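Local coordinates for protein 2-methyl-aconitate isomerase (Shewanella oneidensis, PDB 5K87) that catalyses the cis-trans isomerization of 2-methyl-aconitate by base-catalysed proton abstraction and rotation about a C-C bond, during propionate breakdown in the 2-methylcitrate cycle II, at residues A60-I63 with G68-S71; I78-S83 with D88-F93; D166-L169 with F174-A177; I181-P186 with A326-G331; M266-H271 with A276-T281. The protein carries 1 engineered substitution. All blocks are in the same frame, centred on the assembly; numbering follows the deposited sequence.

Contact 1: A60-I63 with G68-S71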
# COMPACT_ATOMS: atom_id res chain seq x y z
N ALA A 60 4.62 4.36 9.24
CA ALA A 60 4.55 3.02 8.64
C ALA A 60 3.41 2.88 7.62
O ALA A 60 2.76 1.83 7.53
CB ALA A 60 4.47 1.93 9.73
N LYS A 61 3.16 3.94 6.84
CA LYS A 61 2.11 3.93 5.83
C LYS A 61 2.60 4.22 4.41
O LYS A 61 1.91 3.92 3.45
CB LYS A 61 1.01 4.94 6.17
CG LYS A 61 0.25 4.64 7.45
CD LYS A 61 -0.50 3.33 7.37
CE LYS A 61 -1.24 3.04 8.67
NZ LYS A 61 -1.91 1.72 8.62
N GLN A 62 3.77 4.84 4.29
CA GLN A 62 4.33 5.26 2.98
C GLN A 62 3.33 6.05 2.12
O GLN A 62 3.24 5.87 0.90
CB GLN A 62 4.98 4.08 2.23
CG GLN A 62 6.22 3.57 2.98
CD GLN A 62 6.87 2.35 2.34
OE1 GLN A 62 6.21 1.51 1.74
NE2 GLN A 62 8.19 2.25 2.50
N ILE A 63 2.59 6.94 2.77
CA ILE A 63 1.62 7.80 2.10
C ILE A 63 2.32 8.91 1.31
O ILE A 63 1.73 9.56 0.44
CB ILE A 63 0.62 8.37 3.13
CG1 ILE A 63 -0.26 7.25 3.67
CG2 ILE A 63 -0.27 9.45 2.54
CD1 ILE A 63 -1.40 6.95 2.79
N GLY A 68 4.03 0.72 -0.61
CA GLY A 68 2.73 0.29 -0.13
C GLY A 68 2.75 -0.19 1.30
O GLY A 68 1.80 -0.83 1.76
N ALA A 69 3.82 0.14 2.02
CA ALA A 69 3.93 -0.12 3.45
C ALA A 69 3.97 -1.61 3.81
O ALA A 69 3.58 -2.00 4.92
CB ALA A 69 2.81 0.60 4.22
N THR A 70 4.45 -2.43 2.89
CA THR A 70 4.73 -3.83 3.16
C THR A 70 6.05 -4.16 2.48
O THR A 70 6.48 -3.45 1.56
CB THR A 70 3.65 -4.78 2.61
OG1 THR A 70 3.70 -4.78 1.18
CG2 THR A 70 2.25 -4.37 3.08
N SER A 71 6.70 -5.23 2.92
CA SER A 71 7.98 -5.59 2.33
C SER A 71 7.84 -5.87 0.83
O SER A 71 8.75 -5.56 0.05
CB SER A 71 8.62 -6.78 3.07
OG SER A 71 7.89 -7.97 2.86
O HOH W 1 3.65 -0.86 7.45

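Contact 2: I78-S83 with D88-F93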
# COMPACT_ATOMS: atom_id res chain seq x y z
N ILE A 78 17.25 -1.49 -10.13
CA ILE A 78 18.06 -0.75 -11.09
C ILE A 78 18.64 -1.73 -12.10
O ILE A 78 19.30 -2.70 -11.72
CB ILE A 78 19.19 0.02 -10.39
CG1 ILE A 78 18.61 1.07 -9.44
CG2 ILE A 78 20.12 0.68 -11.42
CD1 ILE A 78 19.64 1.69 -8.52
N LEU A 79 18.37 -1.47 -13.37
CA LEU A 79 18.84 -2.33 -14.45
C LEU A 79 19.79 -1.59 -15.37
O LEU A 79 19.64 -0.38 -15.57
CB LEU A 79 17.64 -2.84 -15.26
CG LEU A 79 16.59 -3.58 -14.43
CD1 LEU A 79 15.45 -4.12 -15.28
CD2 LEU A 79 17.21 -4.71 -13.64
N SER A 80 20.74 -2.32 -15.94
CA SER A 80 21.73 -1.74 -16.84
C SER A 80 22.20 -2.81 -17.81
O SER A 80 21.97 -4.00 -17.60
CB SER A 80 22.92 -1.23 -16.03
OG SER A 80 23.44 -2.27 -15.22
N HIS A 81 22.87 -2.37 -18.88
CA HIS A 81 23.55 -3.29 -19.78
C HIS A 81 24.58 -4.10 -19.02
O HIS A 81 25.28 -3.57 -18.15
CB HIS A 81 24.31 -2.53 -20.87
CG HIS A 81 23.44 -1.78 -21.82
ND1 HIS A 81 22.69 -2.41 -22.79
CD2 HIS A 81 23.21 -0.46 -21.96
CE1 HIS A 81 22.03 -1.50 -23.48
NE2 HIS A 81 22.33 -0.30 -23.00
N SER A 82 24.69 -5.38 -19.35
CA SER A 82 25.66 -6.23 -18.69
C SER A 82 27.01 -6.24 -19.39
O SER A 82 27.09 -6.15 -20.62
CB SER A 82 25.15 -7.66 -18.60
OG SER A 82 26.02 -8.44 -17.79
N SER A 83 28.07 -6.35 -18.60
CA SER A 83 29.41 -6.61 -19.13
C SER A 83 29.86 -8.04 -18.86
O SER A 83 31.03 -8.39 -19.06
CB SER A 83 30.43 -5.64 -18.52
OG SER A 83 30.20 -4.32 -18.97
N ASP A 88 22.61 -10.56 -20.60
CA ASP A 88 22.06 -9.40 -21.29
C ASP A 88 21.92 -8.16 -20.41
O ASP A 88 22.18 -7.03 -20.85
CB ASP A 88 20.69 -9.75 -21.86
CG ASP A 88 20.75 -10.91 -22.82
OD1 ASP A 88 21.42 -10.76 -23.86
OD2 ASP A 88 20.15 -11.97 -22.55
N VAL A 89 21.52 -8.35 -19.17
CA VAL A 89 21.17 -7.22 -18.34
C VAL A 89 21.65 -7.48 -16.92
O VAL A 89 21.61 -8.63 -16.45
CB VAL A 89 19.63 -6.97 -18.38
CG1 VAL A 89 18.86 -8.19 -17.88
CG2 VAL A 89 19.24 -5.71 -17.60
N ASP A 90 22.15 -6.45 -16.25
CA ASP A 90 22.50 -6.52 -14.84
C ASP A 90 21.34 -6.00 -13.98
O ASP A 90 20.75 -4.96 -14.28
CB ASP A 90 23.72 -5.66 -14.53
CG ASP A 90 25.02 -6.26 -15.02
OD1 ASP A 90 25.02 -7.39 -15.54
OD2 ASP A 90 26.06 -5.58 -14.85
N TYR A 91 21.08 -6.72 -12.90
CA TYR A 91 19.91 -6.48 -12.06
C TYR A 91 20.34 -6.26 -10.61
O TYR A 91 20.93 -7.16 -9.99
CB TYR A 91 18.99 -7.70 -12.19
CG TYR A 91 17.87 -7.92 -11.19
CD1 TYR A 91 17.28 -6.87 -10.49
CD2 TYR A 91 17.40 -9.21 -10.95
CE1 TYR A 91 16.25 -7.11 -9.59
CE2 TYR A 91 16.37 -9.45 -10.06
CZ TYR A 91 15.81 -8.39 -9.38
OH TYR A 91 14.79 -8.61 -8.48
N LEU A 92 20.05 -5.07 -10.08
CA LEU A 92 20.20 -4.78 -8.66
C LEU A 92 18.84 -4.59 -8.02
O LEU A 92 18.00 -3.83 -8.52
CB LEU A 92 21.04 -3.53 -8.41
CG LEU A 92 22.55 -3.68 -8.58
CD1 LEU A 92 23.21 -2.30 -8.51
CD2 LEU A 92 23.12 -4.59 -7.50
N PHE A 93 18.62 -5.30 -6.91
CA PHE A 93 17.41 -5.17 -6.13
C PHE A 93 17.70 -4.46 -4.82
O PHE A 93 18.62 -4.87 -4.08
CB PHE A 93 16.83 -6.55 -5.83
CG PHE A 93 15.69 -6.51 -4.86
CD1 PHE A 93 14.52 -5.84 -5.18
CD2 PHE A 93 15.78 -7.14 -3.63
CE1 PHE A 93 13.46 -5.78 -4.28
CE2 PHE A 93 14.72 -7.09 -2.74
CZ PHE A 93 13.56 -6.40 -3.07
O HOH W 2 26.08 -3.11 -15.56
O HOH W 3 24.50 -5.50 -22.25
O HOH W 4 28.34 -6.12 -15.86

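Contact 3: D166-L169 with F174-A177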
# COMPACT_ATOMS: atom_id res chain seq x y z
N ASP A 166 -3.68 -15.35 -20.02
CA ASP A 166 -4.64 -16.06 -19.18
C ASP A 166 -4.00 -16.88 -18.07
O ASP A 166 -4.66 -17.72 -17.45
CB ASP A 166 -5.57 -16.95 -20.04
CG ASP A 166 -4.82 -17.99 -20.85
OD1 ASP A 166 -3.61 -18.20 -20.64
OD2 ASP A 166 -5.46 -18.62 -21.72
N PHE A 167 -2.72 -16.63 -17.80
CA PHE A 167 -2.01 -17.37 -16.76
C PHE A 167 -2.27 -16.78 -15.38
O PHE A 167 -2.10 -15.58 -15.17
CB PHE A 167 -0.51 -17.39 -17.04
CG PHE A 167 0.25 -18.32 -16.14
CD1 PHE A 167 0.14 -19.69 -16.30
CD2 PHE A 167 1.06 -17.83 -15.13
CE1 PHE A 167 0.84 -20.56 -15.48
CE2 PHE A 167 1.76 -18.70 -14.31
CZ PHE A 167 1.64 -20.06 -14.48
N GLU A 168 -2.68 -17.64 -14.45
CA GLU A 168 -3.01 -17.18 -13.11
C GLU A 168 -1.97 -17.65 -12.09
O GLU A 168 -1.46 -18.76 -12.18
CB GLU A 168 -4.41 -17.66 -12.71
CG GLU A 168 -5.48 -17.36 -13.76
CD GLU A 168 -6.81 -16.96 -13.17
OE1 GLU A 168 -7.73 -16.64 -13.95
OE2 GLU A 168 -6.94 -16.95 -11.93
N LEU A 169 -1.66 -16.76 -11.14
CA LEU A 169 -0.78 -17.07 -10.02
C LEU A 169 -1.60 -16.83 -8.76
O LEU A 169 -2.27 -15.80 -8.67
CB LEU A 169 0.40 -16.09 -9.94
CG LEU A 169 1.27 -15.56 -11.08
CD1 LEU A 169 2.36 -14.67 -10.52
CD2 LEU A 169 1.89 -16.68 -11.82
N PHE A 174 -5.38 -10.81 -11.05
CA PHE A 174 -5.84 -10.92 -12.44
C PHE A 174 -4.84 -11.71 -13.27
O PHE A 174 -3.65 -11.69 -12.99
CB PHE A 174 -6.00 -9.51 -13.00
CG PHE A 174 -6.97 -8.65 -12.25
CD1 PHE A 174 -8.34 -8.82 -12.42
CD2 PHE A 174 -6.53 -7.68 -11.36
CE1 PHE A 174 -9.24 -8.03 -11.73
CE2 PHE A 174 -7.44 -6.89 -10.66
CZ PHE A 174 -8.79 -7.06 -10.85
N PRO A 175 -5.31 -12.41 -14.31
CA PRO A 175 -4.41 -13.20 -15.15
C PRO A 175 -3.52 -12.32 -16.03
O PRO A 175 -3.85 -11.16 -16.28
CB PRO A 175 -5.38 -14.01 -16.03
CG PRO A 175 -6.60 -13.16 -16.11
CD PRO A 175 -6.71 -12.49 -14.77
N ALA A 176 -2.40 -12.87 -16.47
CA ALA A 176 -1.48 -12.17 -17.36
C ALA A 176 -0.69 -13.22 -18.14
O ALA A 176 -0.94 -14.41 -17.99
CB ALA A 176 -0.55 -11.26 -16.57
N ALA A 177 0.25 -12.80 -18.97
CA ALA A 177 1.07 -13.76 -19.71
C ALA A 177 2.01 -14.51 -18.78
O ALA A 177 2.64 -13.92 -17.90
CB ALA A 177 1.85 -13.06 -20.80
O HOH W 5 -3.10 -14.23 -11.59

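Contact 4: I181-P186 with A326-G331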
# COMPACT_ATOMS: atom_id res chain seq x y z
N ILE A 181 10.64 -18.60 -15.31
CA ILE A 181 11.91 -18.14 -14.75
C ILE A 181 12.79 -19.32 -14.38
O ILE A 181 12.28 -20.35 -13.95
CB ILE A 181 11.67 -17.31 -13.48
CG1 ILE A 181 10.64 -16.21 -13.74
CG2 ILE A 181 12.98 -16.71 -12.97
CD1 ILE A 181 11.07 -15.23 -14.78
N GLU A 182 14.10 -19.18 -14.54
CA GLU A 182 15.03 -20.25 -14.17
C GLU A 182 16.22 -19.69 -13.41
O GLU A 182 17.00 -18.91 -13.97
CB GLU A 182 15.55 -20.97 -15.41
CG GLU A 182 14.46 -21.47 -16.33
CD GLU A 182 15.00 -22.15 -17.55
OE1 GLU A 182 14.20 -22.48 -18.44
OE2 GLU A 182 16.23 -22.36 -17.62
N PHE A 183 16.36 -20.13 -12.17
CA PHE A 183 17.45 -19.70 -11.31
C PHE A 183 18.56 -20.72 -11.47
O PHE A 183 18.47 -21.84 -10.94
CB PHE A 183 16.97 -19.66 -9.86
CG PHE A 183 15.88 -18.64 -9.60
CD1 PHE A 183 14.57 -18.89 -9.99
CD2 PHE A 183 16.16 -17.45 -8.96
CE1 PHE A 183 13.56 -17.96 -9.73
CE2 PHE A 183 15.16 -16.51 -8.71
CZ PHE A 183 13.87 -16.77 -9.09
N MET A 184 19.60 -20.36 -12.21
CA MET A 184 20.69 -21.29 -12.49
C MET A 184 21.63 -21.43 -11.30
O MET A 184 21.94 -20.45 -10.62
CB MET A 184 21.49 -20.81 -13.70
CG MET A 184 20.67 -20.58 -14.95
SD MET A 184 19.70 -22.01 -15.48
CE MET A 184 21.00 -23.19 -15.82
N ASN A 185 22.07 -22.67 -11.05
CA ASN A 185 23.08 -22.95 -10.02
C ASN A 185 22.83 -22.18 -8.72
O ASN A 185 23.68 -21.40 -8.28
CB ASN A 185 24.48 -22.64 -10.58
CG ASN A 185 25.59 -23.02 -9.63
OD1 ASN A 185 25.51 -24.02 -8.91
ND2 ASN A 185 26.65 -22.21 -9.60
N PRO A 186 21.64 -22.36 -8.12
CA PRO A 186 21.24 -21.47 -7.02
C PRO A 186 22.03 -21.62 -5.72
O PRO A 186 22.03 -20.68 -4.93
CB PRO A 186 19.77 -21.82 -6.81
CG PRO A 186 19.65 -23.23 -7.29
CD PRO A 186 20.57 -23.31 -8.46
N ALA A 326 12.68 -17.35 -1.59
CA ALA A 326 12.37 -18.41 -0.65
C ALA A 326 11.76 -19.60 -1.37
O ALA A 326 11.99 -20.74 -0.97
CB ALA A 326 11.44 -17.91 0.43
N ALA A 327 11.01 -19.36 -2.44
CA ALA A 327 10.47 -20.45 -3.25
C ALA A 327 11.61 -21.28 -3.85
O ALA A 327 11.51 -22.51 -3.91
CB ALA A 327 9.53 -19.93 -4.33
N VAL A 328 12.67 -20.63 -4.30
CA VAL A 328 13.86 -21.33 -4.76
C VAL A 328 14.48 -22.16 -3.63
O VAL A 328 14.85 -23.32 -3.84
CB VAL A 328 14.90 -20.37 -5.34
CG1 VAL A 328 16.22 -21.08 -5.58
CG2 VAL A 328 14.36 -19.73 -6.62
N ALA A 329 14.57 -21.59 -2.43
CA ALA A 329 15.11 -22.32 -1.30
C ALA A 329 14.24 -23.54 -0.97
O ALA A 329 14.77 -24.61 -0.62
CB ALA A 329 15.24 -21.40 -0.08
N ILE A 330 12.92 -23.39 -1.06
CA ILE A 330 11.99 -24.49 -0.81
C ILE A 330 12.19 -25.60 -1.83
O ILE A 330 12.32 -26.77 -1.46
CB ILE A 330 10.53 -24.01 -0.84
CG1 ILE A 330 10.25 -23.08 0.34
CG2 ILE A 330 9.56 -25.20 -0.81
CD1 ILE A 330 9.00 -22.23 0.16
N GLY A 331 12.19 -25.25 -3.11
CA GLY A 331 12.33 -26.25 -4.15
C GLY A 331 13.67 -26.97 -4.07
O GLY A 331 13.75 -28.20 -4.25

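Contact 5: M266-H271 with A276-T281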
# COMPACT_ATOMS: atom_id res chain seq x y z
N MET A 266 24.72 -20.07 10.92
CA MET A 266 25.08 -20.19 9.50
C MET A 266 26.38 -19.49 9.17
O MET A 266 26.96 -19.70 8.11
CB MET A 266 23.96 -19.64 8.61
CG MET A 266 22.70 -20.47 8.64
SD MET A 266 21.30 -19.71 7.82
CE MET A 266 21.69 -19.99 6.10
N GLY A 267 26.85 -18.65 10.09
CA GLY A 267 28.06 -17.88 9.86
C GLY A 267 27.81 -16.61 9.07
O GLY A 267 28.75 -15.99 8.57
N LEU A 268 26.55 -16.20 8.96
CA LEU A 268 26.22 -14.96 8.26
C LEU A 268 26.53 -13.72 9.09
O LEU A 268 26.78 -12.65 8.54
CB LEU A 268 24.75 -14.96 7.85
CG LEU A 268 24.37 -15.99 6.78
CD1 LEU A 268 22.86 -16.06 6.67
CD2 LEU A 268 24.99 -15.63 5.45
N ILE A 269 26.48 -13.87 10.41
CA ILE A 269 26.86 -12.80 11.32
C ILE A 269 27.79 -13.40 12.35
O ILE A 269 27.81 -14.61 12.55
CB ILE A 269 25.64 -12.18 12.03
CG1 ILE A 269 24.87 -13.24 12.83
CG2 ILE A 269 24.74 -11.48 11.03
CD1 ILE A 269 23.65 -12.70 13.56
N LYS A 270 28.58 -12.55 13.01
CA LYS A 270 29.55 -13.02 13.99
C LYS A 270 29.07 -12.79 15.42
O LYS A 270 29.49 -13.48 16.35
CB LYS A 270 30.91 -12.36 13.77
N HIS A 271 28.19 -11.81 15.59
CA HIS A 271 27.64 -11.49 16.89
C HIS A 271 26.13 -11.44 16.75
O HIS A 271 25.61 -10.89 15.78
CB HIS A 271 28.17 -10.14 17.38
CG HIS A 271 27.85 -9.84 18.81
ND1 HIS A 271 26.57 -9.54 19.24
CD2 HIS A 271 28.64 -9.77 19.91
CE1 HIS A 271 26.59 -9.30 20.54
NE2 HIS A 271 27.83 -9.44 20.97
N ALA A 276 19.87 -7.20 14.18
CA ALA A 276 19.03 -6.02 14.23
C ALA A 276 19.15 -5.18 12.96
O ALA A 276 18.16 -4.68 12.44
CB ALA A 276 19.35 -5.17 15.46
N SER A 277 20.38 -5.04 12.46
CA SER A 277 20.61 -4.23 11.27
C SER A 277 20.50 -5.06 10.00
O SER A 277 20.24 -4.52 8.92
CB SER A 277 21.97 -3.52 11.35
OG SER A 277 21.94 -2.49 12.33
N ARG A 278 20.69 -6.38 10.13
CA ARG A 278 20.67 -7.29 8.98
C ARG A 278 19.32 -8.01 8.96
O ARG A 278 19.21 -9.17 9.35
CB ARG A 278 21.82 -8.29 9.11
CG ARG A 278 22.06 -9.16 7.89
CD ARG A 278 22.90 -10.39 8.24
NE ARG A 278 23.18 -11.21 7.07
CZ ARG A 278 24.35 -11.22 6.44
NH1 ARG A 278 24.53 -11.99 5.37
NH2 ARG A 278 25.35 -10.47 6.88
N GLN A 279 18.29 -7.31 8.49
CA GLN A 279 16.92 -7.80 8.57
C GLN A 279 16.49 -8.63 7.36
O GLN A 279 15.59 -9.45 7.46
CB GLN A 279 15.94 -6.63 8.73
CG GLN A 279 15.98 -5.98 10.12
CD GLN A 279 15.35 -6.85 11.19
OE1 GLN A 279 14.16 -7.18 11.12
NE2 GLN A 279 16.14 -7.23 12.18
N HIS A 280 17.14 -8.41 6.23
CA HIS A 280 16.69 -8.96 4.95
C HIS A 280 17.15 -10.39 4.75
O HIS A 280 16.43 -11.21 4.19
CB HIS A 280 17.23 -8.03 3.87
CG HIS A 280 16.81 -8.35 2.47
ND1 HIS A 280 15.59 -8.91 2.12
CD2 HIS A 280 17.45 -8.10 1.30
CE1 HIS A 280 15.52 -9.03 0.81
NE2 HIS A 280 16.63 -8.54 0.28
N THR A 281 18.33 -10.71 5.24
CA THR A 281 18.84 -12.07 5.15
C THR A 281 19.45 -12.45 6.50
O THR A 281 19.99 -11.59 7.19
CB THR A 281 19.90 -12.19 4.02
OG1 THR A 281 20.93 -11.22 4.22
CG2 THR A 281 19.28 -11.96 2.66

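Contact 1: A60-I63 with G68-S71
Lys61 and Ala69 come within 5.0 Å of each other, CA to CA, where the irregular loop between helix 43-53 and strand 75-81 doubles back on itself, Gln62 and Ala69 both having positive phi. This loop leads directly into the substrate-binding residues 71-75, the first of which, Ser71, hydrogen-bonds through OG to a malonate ion held in the structure. The side chain that carries the contact is Gln62. Its CG stands anti to the carbonyl carbon (chi1 -66°) and the chain then runs extended, which sends the amide across to the backbone opposite. There OE1 accepts the N-H of Ala69 at 2.8 Å from N. The bond is moderately bent, 147° at the hydrogen, and the donor comes in tilted 26° from the carbonyl plane. Gly68 N is also near OE1, but at an angle too poor for bonding. NE2 donates to Ser55 and Ser74, so both ends of this buried amide are gripped and its rotation is fixed. The dimer partner is also in reach: Lys61 NZ hydrogen-bonds Gln242 of the second subunit, and Lys25 of that subunit bonds to Gln62 O. The methyl CB of Ala69 rests 3.5 Å from Lys61 O and just as near Ala60 O. A water bridges the two backbones, donating one proton to Ala60 O and the other to Ala69 O, with 2.8 Å from its oxygen to each.

Contact 2: I78-S83 with D88-F93
Asp90 and Ser82 meet at the turn end of a beta hairpin, strand 75-81 running antiparallel to strand 89-96, and Asp90 is the residue most covered by the contact. In the conformer described here, one of two modelled, its OD1 takes the hydroxyl proton of Ser82 OG at 2.7 Å, from the syn side and 33° out of the carboxylate plane. Ser82 has left the strand; its OG, anti to the backbone N (chi1 -172°), points across to the carboxylate and also accepts Lys84 N. With an alanine in place of Ser82, OD1 would probably lose its hydroxyl donor and Lys84 N its acceptor, leaving the carboxylate held through the waters on OD2 and freer to turn. Two waters serve OD2: one also bridges Ser80 OG and His81 O, the other takes the N-H of Ser83. Behind this polar corner the ladder is regular. Ser80 and Asp90 form a hydrogen-bonded pair, Asp90 N to Ser80 O at 2.8 Å, and so do Ile78 and Leu92, with Ile78 N 2.9 Å from Leu92 O. Between them, on the opposite face, Leu79 CD2 packs 3.8 Å from Tyr91 CB, beneath Val116 and Phe119 of helix 113-122. Tyr91 OH binds the carbonyl of Cys109, a probable proton donor/acceptor of the active site. The hairpin thus turns an apolar, buried face to the helix beside that probable catalytic residue, while at the turn end of the other face a carboxylate, hydroxyls and ordered waters probably hold the turn to the strands and spread the charge of Asp90.

Contact 3: D166-L169 with F174-A177
Pro175 lays CB against the backbone of the opposite arm, 3.8 Å from Asp166 C, and runs alongside Glu168, whose CG is 4.0 Å from the same CB. The two side chains point the same way; Glu168 bends at chi2 (-142°) and brings CG against the ring, with OE1 nearly as close. Behind them the chain between strands 160-161 and 179-184 makes a hairpin-like excursion with a single antiparallel bridge. Phe167 and Ala176 form its hydrogen-bonded pair: Phe167 N lies 2.9 Å from Ala176 O, and Ala176 N returns the bond to Phe167 O at 3.0 Å. The Phe167 ring swings away, CG anti to the backbone N (chi1 -171°), to pack on Ser383 of strand 374-391. Beyond the bridge a water accepts Leu169 N at 2.9 Å and lies 3.0 Å from Phe174 O, to which it probably donates. The loop also faces the dimer partner, Phe174 making a cation-pi contact with Arg51 of the second subunit. Direct pairing of the arms thus rests on the two backbone bonds of one bridge; where the next hydrogen-bonded pair would join Leu169 N to Phe174 O directly, the water stands between them.

Contact 4: I181-P186 with A326-G331
Phe183 meets Val328 along the whole length of its side chain. Starting at CB, 4.2 Å from Val328 CG2, the chain steps to CG, already at 3.5 Å from the same methyl carbon. CD1 is equally near. CD2 and CE1 follow at 3.7 Å from Val328 CG2, and CE2 and CZ, the latter at the tip, at 3.9 Å. This even spacing means that the methyl sits squarely over one face: CG2 is 3.4 Å from the ring centroid and only 11° off the normal, a CH-pi contact. The contact joins strand 179-184, paired with strands 148-157 and 374-391, to helix 324-334 across the interior of the fold, which belongs to the diaminopimelate epimerase clan. Gly324, a substrate-binding residue, lies at the start of that helix, and the Phe183 ring comes close to it. Cutting Phe183 back to an alanine would probably open a gap beneath CG2 and leave that methyl without the ring face it rests on. Val328 places its two methyls on different partners: with CG1 anti to the backbone N (chi1 170°), that branch turns to Pro186 just past the strand, 3.8 Å from CG1 to Pro186 CB, while CG2 takes the ring. Met382 of strand 374-391 also packs on Val328.

Contact 5: M266-H271 with A276-T281
Ile269 and Arg278 face each other with their CA atoms 8.6 Å apart, and Leu268 and Thr281 stand at 8.5 Å, too far for the backbones to pair; neither segment is a strand, so side chains must bridge the space. Arg278 does most of this. Its CG is anti to the backbone N (chi1 -170°) and the chain stays extended as far as NE, which takes the guanidinium over to the other arm. On the way CD brushes the branch methyl of Ile269, CG2 to CD 3.5 Å, the two side chains crossing at a slant. The guanidinium then slides under the Leu268 carbonyl: Leu268 O lies 3.0 Å above its plane, offset toward the rim, and although Arg278 NH2 is 3.1 Å from that oxygen the angle is too poor for a hydrogen bond. The electrostatic attraction of a carbonyl oxygen for the flat cation probably remains. Both arms belong to the loop that follows helix 249-266 and leads into strand 283-288, whose first residue, Lys283, binds substrate. The helix ends in a Schellman motif at Gly267, with positive phi, and Leu268 and Ile269 come straight after that cap. The Leu268 side chain crosses that of Arg278 at about a right angle, CD2 lying 3.7 Å from Arg278 NH1, and packs on Pro282 and Pro225 as well. Ile269 rests on Ala263 and Leu264 of the helix. Farther along the second arm, His280 ND1 hydrogen-bonds Lys283 NZ. At the guanidinium itself, Arg278 NE gives a weak hydrogen bond to Thr281 O, 3.2 Å long.

Overall arrangement
Contacts 1, 2 and 3 follow one another along the chain, and contact 5 falls within the long span between the segments of contact 4. Contact 1 precedes the hairpin of contact 2, about 27 Å away between centres. Contact 3 runs on into strand 179-184 of contact 4, about 21 Å between centres; that strand is linked to strand 89-96 of contact 2 through strands 148-157 and 135-143. Contacts 3 and 5 lie on opposite sides of the chain's centre, their own centres about 36 Å apart. Contacts 2 and 5 touch where Phe93 packs on His280. Contacts 1, 2 and 4 thus border the substrate site, while contacts 1 and 3 also reach the second subunit.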